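Local coordinates for probable dipeptidase (Pseudomonas aeruginosa, PDB 3B40), which probably hydrolyses dipeptides as a metal-dependent enzyme of the membrane dipeptidase family (peptidase family M19), whose fold belongs to the TIM-barrel class, at residues Asn377-Leu382 with Ala390-Leu395; Glu120-Leu125 with Ala132-Met137; Ala218-Ala223 with Ser248-Gln253. The protein carries 11 engineered substitutions. One frame throughout, in Å; residues are numbered along the deposited sequence.

From the N terminus the chain first makes interaction 2. A three-residue turn, 128-130, leads from helix 119-127 into strand 131-138, and the contact closes it. Interaction 3 follows. It brings helix 216-225 against helix 249-257 and closes a longer loop that contains strand 230-235. Interaction 1 comes last and joins helices 375-385 and 389-409 across a three-residue turn, 386-388. The three contacts run in series: none nests in another and none crosses another. They do not touch, and their centres lie about 20 to 27 Å apart. Together they fix a helix on the strand layer, pair two successive helices of the barrel-type fold and fold the C-terminal helices together.

Interaction 1 (Asn377-Leu382 with Ala390-Leu395); sequences NVTAEL and ADIAKL
L382 and L395 meet through their methyl ends, and their side chains cross obliquely. CD1 of L395 is the shared atom. It lies 3.8 Å from CD2 of L382 and 4.1 Å from CD1 of L382, so one methyl sits against the fork of the other leucine. Both leucines point their CB toward the opposite helix. L382 has a second partner nearer its backbone: its CB lies 4.1 Å from CG1 of I392. I392 presents its two branches to two residues. CG1 goes to L382, while CG2 goes to T379, whose CG2 is 3.9 Å from CG2 of I392. A chi1 of -58° in T379 and -61° in I392 puts OG1 and CG1, respectively, beside the backbone N; each CG2 is left anti to N, and these methyls meet. The short helical segments run roughly antiparallel at 139°, with axes 11.0 Å apart. That spacing leaves room for a layer of branched side chains between the backbones.

All four touching residues are buried. The hydroxyl of T379 is satisfied elsewhere: OG1 is hydrogen-bonded to H19 NE2 and to W396 NE1. Its methyl makes the closer approach to I392. L18 of helix 9-19 packs on both T379 and I392, Y387 touches L382 and I392, and I342 of helix 335-349 touches L395. A bound calcium ion is about 7 Å from the side chain of I392. The chemistry is van der Waals packing between aliphatic groups. With no polar bond between the segments, the fit probably depends on shape; the bonds of T379 OG1 are consistent with holding its rotation.

Interaction 2 (Glu120-Leu125 with Ala132-Met137); sequences EDFRRL and AIVMSM
F122 takes A132 over one face of its ring, a CH-pi contact. CB of A132 is 3.9 Å from the centroid of the F122 ring, 27° off the normal and displaced toward the CD1-CE1 side of the ring. With CG of F122 anti to the backbone N (chi1 -169°), the ring comes nearer the strand than its CB alone would suggest.

The remaining contacts across the pair are apolar. CG2 of V134 lies 3.8 Å from CD1 of F122, and these two side chains cross at about a right angle. CD1 of L125 lies 3.8 Å from CB of A132. One small methyl therefore fits between an aromatic ring and a leucine branch.

A salt bridge lies within the helix. OD1 of D121 is 3.5 Å from NH2 of R124, in the plane of the guanidinium at its edge. NH1 of R124 also bridges to OE2 of E128.

L401 of helix 389-409 touches F122, and W404 of that helix touches V134. Backbone bonds join I133 to G114 and A116. This is helix-on-strand packing within a beta-alpha-beta unit: strand 113-115, helix 119-127 and strand 131-138, with the two strands paired in parallel.

Interaction 3 (Ala218-Ala223 with Ser248-Gln253); sequences ALEQVA and SDHEMQ
E251 meets L219 while it completes a capping box with S248 at the start of helix 249-257. S248 holds the N-cap position. Its OG accepts from N of E251 at 3.1 Å (161°). In return, N of S248 donates to OE1 of E251 at 2.9 Å, an almost straight bond (174°) to the anti lone pair of that oxygen. These two bonds tie the first turn together; the bond to OE1, with that of OE2 to T216, probably limits rotation of the carboxylate.

The other helix touches the flank of that glutamate. CD1 of L219 lies 3.8 Å from OE2 of E251. The same methyl is 4.0 Å from CB of E251, so it runs along the chain as well as against the acid. CD2 of L219 turns to the backbone, 4.1 Å from O of E251. With CG swung opposite the backbone N (chi1 -170°), the methyls of L219 extend to E251. OE2 of E251 is hydrogen-bonded to T216 OG1, so each carboxylate oxygen has a polar partner. The bond to T216 links E251 directly to the start of helix 216-225.

Nearer the solvent, OE2 of E220 is 4.4 Å from ND1 of H250. This is proximity, not a bond, though any positive charge on H250 would be mildly favoured there.

In the fold, helix 216-225 follows strand 208-210 and helix 249-257 follows the next strand, 230-235. The two strands are paired in parallel, so the contact joins successive helices of a barrel-type arrangement. L254 of helix 249-257 extends it by touching L219, E220 and A223. M252 points its CB away from helix 216-225 and packs on Y344, T345 and V349 of helix 335-349.

Interaction 1 (Asn377-Leu382 with Ala390-Leu395)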
loop_
_atom_site.group_PDB
_atom_site.type_symbol
_atom_site.label_atom_id
_atom_site.label_comp_id
_atom_site.label_asym_id
_atom_site.label_seq_id
_atom_site.Cartn_x
_atom_site.Cartn_y
_atom_site.Cartn_z
ATOM N N ASN A 377 18.064 5.280 6.185
ATOM C CA ASN A 377 18.772 4.303 5.358
ATOM C C ASN A 377 18.353 4.401 3.882
ATOM O O ASN A 377 19.193 4.247 3.002
ATOM C CB ASN A 377 18.509 2.888 5.858
ATOM C CG ASN A 377 19.268 2.566 7.134
ATOM O OD1 ASN A 377 20.024 3.409 7.655
ATOM N ND2 ASN A 377 19.100 1.332 7.634
ATOM N N VAL A 378 17.068 4.667 3.630
ATOM C CA VAL A 378 16.540 4.835 2.264
ATOM C C VAL A 378 17.157 6.107 1.734
ATOM O O VAL A 378 17.704 6.137 0.612
ATOM C CB VAL A 378 14.956 4.961 2.225
ATOM C CG1 VAL A 378 14.464 5.159 0.800
ATOM C CG2 VAL A 378 14.281 3.728 2.841
ATOM N N THR A 379 17.121 7.156 2.560
ATOM C CA THR A 379 17.754 8.422 2.190
ATOM C C THR A 379 19.256 8.302 1.890
ATOM O O THR A 379 19.768 8.949 0.980
ATOM C CB THR A 379 17.480 9.511 3.246
ATOM O OG1 THR A 379 16.061 9.673 3.372
ATOM C CG2 THR A 379 18.102 10.840 2.820
ATOM N N ALA A 380 19.955 7.480 2.663
ATOM C CA ALA A 380 21.384 7.232 2.436
ATOM C C ALA A 380 21.666 6.603 1.062
ATOM O O ALA A 380 22.650 6.960 0.399
ATOM C CB ALA A 380 21.931 6.351 3.521
ATOM N N GLU A 381 20.829 5.645 0.658
ATOM C CA GLU A 381 20.920 5.047 -0.697
ATOM C C GLU A 381 20.602 6.074 -1.789
ATOM O O GLU A 381 21.270 6.087 -2.818
ATOM C CB GLU A 381 20.039 3.809 -0.834
ATOM C CG GLU A 381 20.190 3.019 -2.166
ATOM C CD GLU A 381 21.598 2.512 -2.465
ATOM O OE1 GLU A 381 22.376 2.245 -1.520
ATOM O OE2 GLU A 381 21.928 2.366 -3.669
ATOM N N LEU A 382 19.565 6.893 -1.577
ATOM C CA LEU A 382 19.260 8.037 -2.461
ATOM C C LEU A 382 20.420 9.040 -2.598
ATOM O O LEU A 382 20.812 9.424 -3.712
ATOM C CB LEU A 382 17.979 8.752 -2.023
ATOM C CG LEU A 382 16.665 7.975 -2.173
ATOM C CD1 LEU A 382 15.537 8.605 -1.314
ATOM C CD2 LEU A 382 16.326 7.864 -3.657
ATOM N N ALA A 390 16.624 18.585 -2.425
ATOM C CA ALA A 390 15.306 18.957 -2.963
ATOM C C ALA A 390 14.535 17.752 -3.517
ATOM O O ALA A 390 13.339 17.598 -3.230
ATOM C CB ALA A 390 15.438 20.023 -4.048
ATOM N N ASP A 391 15.208 16.923 -4.315
ATOM C CA ASP A 391 14.583 15.733 -4.921
ATOM C C ASP A 391 14.184 14.709 -3.879
ATOM O O ASP A 391 13.088 14.146 -3.949
ATOM C CB ASP A 391 15.498 15.106 -5.966
ATOM C CG ASP A 391 15.533 15.924 -7.272
ATOM O OD1 ASP A 391 14.860 16.968 -7.352
ATOM O OD2 ASP A 391 16.213 15.508 -8.224
ATOM N N ILE A 392 15.056 14.493 -2.899
ATOM C CA ILE A 392 14.728 13.630 -1.763
ATOM C C ILE A 392 13.502 14.130 -0.956
ATOM O O ILE A 392 12.655 13.317 -0.554
ATOM C CB ILE A 392 15.949 13.420 -0.844
ATOM C CG1 ILE A 392 17.073 12.739 -1.627
ATOM C CG2 ILE A 392 15.542 12.613 0.432
ATOM C CD1 ILE A 392 18.477 12.855 -0.956
ATOM N N ALA A 393 13.402 15.445 -0.734
ATOM C CA ALA A 393 12.243 16.012 -0.058
ATOM C C ALA A 393 10.938 15.777 -0.852
ATOM O O ALA A 393 9.856 15.576 -0.258
ATOM C CB ALA A 393 12.448 17.512 0.236
ATOM N N LYS A 394 11.023 15.805 -2.177
ATOM C CA LYS A 394 9.853 15.545 -3.033
ATOM C C LYS A 394 9.449 14.067 -2.914
ATOM O O LYS A 394 8.295 13.765 -2.654
ATOM C CB LYS A 394 10.186 15.875 -4.486
ATOM C CG LYS A 394 10.438 17.338 -4.774
ATOM C CD LYS A 394 10.425 17.628 -6.268
ATOM C CE LYS A 394 10.660 19.116 -6.471
ATOM N NZ LYS A 394 10.828 19.460 -7.902
ATOM N N LEU A 395 10.430 13.163 -3.056
ATOM C CA LEU A 395 10.242 11.714 -2.864
ATOM C C LEU A 395 9.621 11.361 -1.532
ATOM O O LEU A 395 8.700 10.549 -1.474
ATOM C CB LEU A 395 11.553 10.902 -3.072
ATOM C CG LEU A 395 12.069 10.730 -4.504
ATOM C CD1 LEU A 395 13.519 10.234 -4.527
ATOM C CD2 LEU A 395 11.172 9.739 -5.303
#

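Interaction 2 (Glu120-Leu125 with Ala132-Met137)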
loop_
_atom_site.group_PDB
_atom_site.type_symbol
_atom_site.label_atom_id
_atom_site.label_comp_id
_atom_site.label_asym_id
_atom_site.label_seq_id
_atom_site.Cartn_x
_atom_site.Cartn_y
_atom_site.Cartn_z
ATOM N N GLU A 120 -2.010 21.028 4.623
ATOM C CA GLU A 120 -1.759 22.072 5.640
ATOM C C GLU A 120 -1.668 21.516 7.045
ATOM O O GLU A 120 -0.704 21.805 7.763
ATOM C CB GLU A 120 -2.831 23.178 5.589
ATOM C CG GLU A 120 -2.767 24.035 4.307
ATOM C CD GLU A 120 -3.085 23.268 2.993
ATOM O OE1 GLU A 120 -4.063 22.474 2.914
ATOM O OE2 GLU A 120 -2.330 23.487 2.018
ATOM N N ASP A 121 -2.660 20.715 7.444
ATOM C CA ASP A 121 -2.657 20.076 8.763
ATOM C C ASP A 121 -1.403 19.244 8.911
ATOM O O ASP A 121 -0.784 19.240 9.977
ATOM C CB ASP A 121 -3.845 19.131 8.943
ATOM C CG ASP A 121 -5.161 19.843 9.076
ATOM O OD1 ASP A 121 -5.187 21.075 9.281
ATOM O OD2 ASP A 121 -6.194 19.133 8.972
ATOM N N PHE A 122 -1.070 18.481 7.872
ATOM C CA PHE A 122 0.120 17.611 7.932
ATOM C C PHE A 122 1.356 18.444 8.290
ATOM O O PHE A 122 2.106 18.079 9.204
ATOM C CB PHE A 122 0.326 16.842 6.601
ATOM C CG PHE A 122 1.361 15.751 6.687
ATOM C CD1 PHE A 122 0.973 14.426 6.882
ATOM C CD2 PHE A 122 2.726 16.047 6.592
ATOM C CE1 PHE A 122 1.928 13.405 6.974
ATOM C CE2 PHE A 122 3.674 15.034 6.708
ATOM C CZ PHE A 122 3.267 13.711 6.881
ATOM N N ARG A 123 1.550 19.566 7.590
ATOM C CA ARG A 123 2.716 20.440 7.819
ATOM C C ARG A 123 2.708 21.046 9.227
ATOM O O ARG A 123 3.735 21.076 9.900
ATOM C CB ARG A 123 2.824 21.538 6.752
ATOM C CG ARG A 123 3.217 21.007 5.372
ATOM C CD ARG A 123 3.600 22.100 4.392
ATOM N NE ARG A 123 2.843 21.916 3.163
ATOM C CZ ARG A 123 3.272 21.292 2.063
ATOM N NH1 ARG A 123 4.520 20.811 1.978
ATOM N NH2 ARG A 123 2.439 21.185 1.025
ATOM N N ARG A 124 1.537 21.508 9.658
ATOM C CA ARG A 124 1.320 21.995 11.023
ATOM C C ARG A 124 1.645 20.961 12.096
ATOM O O ARG A 124 2.433 21.238 13.016
ATOM C CB ARG A 124 -0.125 22.483 11.183
ATOM C CG ARG A 124 -0.428 23.078 12.543
ATOM C CD ARG A 124 -1.883 23.503 12.631
ATOM N NE ARG A 124 -2.822 22.441 12.236
ATOM C CZ ARG A 124 -3.208 21.440 13.031
ATOM N NH1 ARG A 124 -2.747 21.344 14.272
ATOM N NH2 ARG A 124 -4.067 20.533 12.590
ATOM N N LEU A 125 1.035 19.774 12.002
ATOM C CA LEU A 125 1.278 18.701 12.983
ATOM C C LEU A 125 2.754 18.373 13.043
ATOM O O LEU A 125 3.321 18.206 14.129
ATOM C CB LEU A 125 0.462 17.429 12.670
ATOM C CG LEU A 125 -1.063 17.432 12.851
ATOM C CD1 LEU A 125 -1.714 16.240 12.086
ATOM C CD2 LEU A 125 -1.431 17.416 14.326
ATOM N N ALA A 132 1.916 12.659 12.233
ATOM C CA ALA A 132 0.731 13.002 11.439
ATOM C C ALA A 132 0.146 11.789 10.714
ATOM O O ALA A 132 0.724 11.246 9.753
ATOM C CB ALA A 132 1.045 14.114 10.467
ATOM N N ILE A 133 -0.993 11.341 11.211
ATOM C CA ILE A 133 -1.737 10.262 10.558
ATOM C C ILE A 133 -2.557 10.823 9.417
ATOM O O ILE A 133 -3.293 11.803 9.597
ATOM C CB ILE A 133 -2.681 9.568 11.551
ATOM C CG1 ILE A 133 -1.876 8.771 12.583
ATOM C CG2 ILE A 133 -3.716 8.666 10.813
ATOM C CD1 ILE A 133 -2.719 8.286 13.764
ATOM N N VAL A 134 -2.432 10.208 8.243
ATOM C CA VAL A 134 -3.352 10.466 7.155
ATOM C C VAL A 134 -4.280 9.246 7.118
ATOM O O VAL A 134 -3.815 8.110 6.984
ATOM C CB VAL A 134 -2.620 10.671 5.805
ATOM C CG1 VAL A 134 -3.632 10.689 4.643
ATOM C CG2 VAL A 134 -1.794 11.964 5.846
ATOM N N MET A 135 -5.571 9.481 7.344
ATOM C CA MET A 135 -6.527 8.394 7.470
ATOM C C MET A 135 -6.879 8.015 6.057
ATOM O O MET A 135 -7.424 8.827 5.318
ATOM C CB MET A 135 -7.812 8.835 8.164
ATOM C CG MET A 135 -8.818 7.679 8.374
ATOM S SD MET A 135 -10.310 8.095 9.386
ATOM C CE MET A 135 -9.500 8.415 10.965
ATOM N N SER A 136 -6.555 6.783 5.681
ATOM C CA SER A 136 -6.887 6.324 4.325
ATOM C C SER A 136 -7.890 5.189 4.474
ATOM O O SER A 136 -8.286 4.866 5.591
ATOM C CB SER A 136 -5.630 5.897 3.566
ATOM O OG SER A 136 -4.872 4.950 4.316
ATOM N N MET A 137 -8.327 4.629 3.353
ATOM C CA MET A 137 -9.273 3.526 3.333
ATOM C C MET A 137 -8.850 2.718 2.122
ATOM O O MET A 137 -8.551 3.297 1.072
ATOM C CB MET A 137 -10.716 4.071 3.178
ATOM C CG MET A 137 -11.822 3.025 3.182
ATOM S SD MET A 137 -13.468 3.567 3.736
ATOM C CE MET A 137 -13.993 4.461 2.328
#

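Interaction 3 (Ala218-Ala223 with Ser248-Gln253)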
loop_
_atom_site.group_PDB
_atom_site.type_symbol
_atom_site.label_atom_id
_atom_site.label_comp_id
_atom_site.label_asym_id
_atom_site.label_seq_id
_atom_site.Cartn_x
_atom_site.Cartn_y
_atom_site.Cartn_z
ATOM N N ALA A 218 -9.376 -1.189 -14.679
ATOM C CA ALA A 218 -10.063 -0.351 -13.703
ATOM C C ALA A 218 -9.266 0.930 -13.514
ATOM O O ALA A 218 -9.844 2.008 -13.443
ATOM C CB ALA A 218 -10.216 -1.069 -12.412
ATOM N N LEU A 219 -7.943 0.784 -13.447
ATOM C CA LEU A 219 -7.032 1.921 -13.436
ATOM C C LEU A 219 -7.322 2.818 -14.632
ATOM O O LEU A 219 -7.413 4.024 -14.470
ATOM C CB LEU A 219 -5.575 1.459 -13.514
ATOM C CG LEU A 219 -4.496 2.523 -13.266
ATOM C CD1 LEU A 219 -3.245 1.907 -12.614
ATOM C CD2 LEU A 219 -4.136 3.339 -14.520
ATOM N N GLU A 220 -7.461 2.222 -15.827
ATOM C CA GLU A 220 -7.630 3.002 -17.044
ATOM C C GLU A 220 -8.900 3.824 -16.963
ATOM O O GLU A 220 -8.916 4.972 -17.399
ATOM C CB GLU A 220 -7.638 2.092 -18.286
ATOM C CG GLU A 220 -6.232 1.577 -18.655
ATOM C CD GLU A 220 -6.251 0.465 -19.696
ATOM O OE1 GLU A 220 -7.334 -0.070 -20.010
ATOM O OE2 GLU A 220 -5.172 0.099 -20.178
ATOM N N GLN A 221 -9.954 3.221 -16.406
ATOM C CA GLN A 221 -11.262 3.861 -16.240
ATOM C C GLN A 221 -11.225 4.930 -15.167
ATOM O O GLN A 221 -11.844 5.979 -15.324
ATOM C CB GLN A 221 -12.335 2.805 -15.958
ATOM C CG GLN A 221 -12.560 1.907 -17.169
ATOM C CD GLN A 221 -13.379 0.677 -16.895
ATOM O OE1 GLN A 221 -14.167 0.595 -15.940
ATOM N NE2 GLN A 221 -13.220 -0.291 -17.760
ATOM N N VAL A 222 -10.490 4.689 -14.089
ATOM C CA VAL A 222 -10.325 5.747 -13.088
ATOM C C VAL A 222 -9.661 6.949 -13.779
ATOM O O VAL A 222 -10.144 8.062 -13.640
ATOM C CB VAL A 222 -9.477 5.315 -11.850
ATOM C CG1 VAL A 222 -9.090 6.543 -10.979
ATOM C CG2 VAL A 222 -10.211 4.330 -11.014
ATOM N N ALA A 223 -8.581 6.706 -14.534
ATOM C CA ALA A 223 -7.869 7.801 -15.220
ATOM C C ALA A 223 -8.787 8.606 -16.182
ATOM O O ALA A 223 -8.819 9.834 -16.118
ATOM C CB ALA A 223 -6.634 7.267 -15.924
ATOM N N SER A 248 2.692 -1.163 -15.490
ATOM C CA SER A 248 3.290 -1.043 -16.814
ATOM C C SER A 248 3.679 0.416 -16.928
ATOM O O SER A 248 3.166 1.246 -16.175
ATOM C CB SER A 248 2.288 -1.394 -17.900
ATOM O OG SER A 248 1.198 -0.478 -17.902
ATOM N N ASP A 249 4.572 0.731 -17.866
ATOM C CA ASP A 249 4.935 2.147 -18.171
ATOM C C ASP A 249 3.705 2.974 -18.496
ATOM O O ASP A 249 3.570 4.092 -18.005
ATOM C CB ASP A 249 5.924 2.220 -19.344
ATOM C CG ASP A 249 7.294 1.672 -19.000
ATOM O OD1 ASP A 249 7.518 1.108 -17.893
ATOM O OD2 ASP A 249 8.184 1.848 -19.852
ATOM N N HIS A 250 2.781 2.403 -19.276
ATOM C CA HIS A 250 1.554 3.118 -19.653
ATOM C C HIS A 250 0.639 3.469 -18.454
ATOM O O HIS A 250 0.064 4.548 -18.400
ATOM C CB HIS A 250 0.774 2.349 -20.720
ATOM C CG HIS A 250 -0.447 3.086 -21.198
ATOM N ND1 HIS A 250 -1.719 2.760 -20.781
ATOM C CD2 HIS A 250 -0.580 4.154 -22.023
ATOM C CE1 HIS A 250 -2.585 3.594 -21.328
ATOM N NE2 HIS A 250 -1.919 4.446 -22.088
ATOM N N GLU A 251 0.509 2.548 -17.494
ATOM C CA GLU A 251 -0.263 2.823 -16.273
ATOM C C GLU A 251 0.345 3.998 -15.485
ATOM O O GLU A 251 -0.375 4.901 -15.020
ATOM C CB GLU A 251 -0.343 1.566 -15.392
ATOM C CG GLU A 251 -1.289 0.512 -15.957
ATOM C CD GLU A 251 -1.263 -0.806 -15.195
ATOM O OE1 GLU A 251 -0.198 -1.484 -15.126
ATOM O OE2 GLU A 251 -2.323 -1.189 -14.689
ATOM N N MET A 252 1.666 3.987 -15.365
ATOM C CA MET A 252 2.452 5.091 -14.787
ATOM C C MET A 252 2.204 6.417 -15.510
ATOM O O MET A 252 2.020 7.460 -14.874
ATOM C CB MET A 252 3.967 4.760 -14.810
ATOM C CG MET A 252 4.485 3.642 -13.861
ATOM S SD MET A 252 6.314 3.270 -13.994
ATOM C CE MET A 252 6.090 1.552 -14.288
ATOM N N GLN A 253 2.172 6.392 -16.843
ATOM C CA GLN A 253 1.919 7.627 -17.600
ATOM C C GLN A 253 0.535 8.198 -17.280
ATOM O O GLN A 253 0.375 9.401 -17.157
ATOM C CB GLN A 253 2.039 7.389 -19.103
ATOM C CG GLN A 253 3.498 7.322 -19.627
ATOM C CD GLN A 253 4.311 8.562 -19.246
ATOM O OE1 GLN A 253 4.002 9.684 -19.693
ATOM N NE2 GLN A 253 5.349 8.367 -18.414
#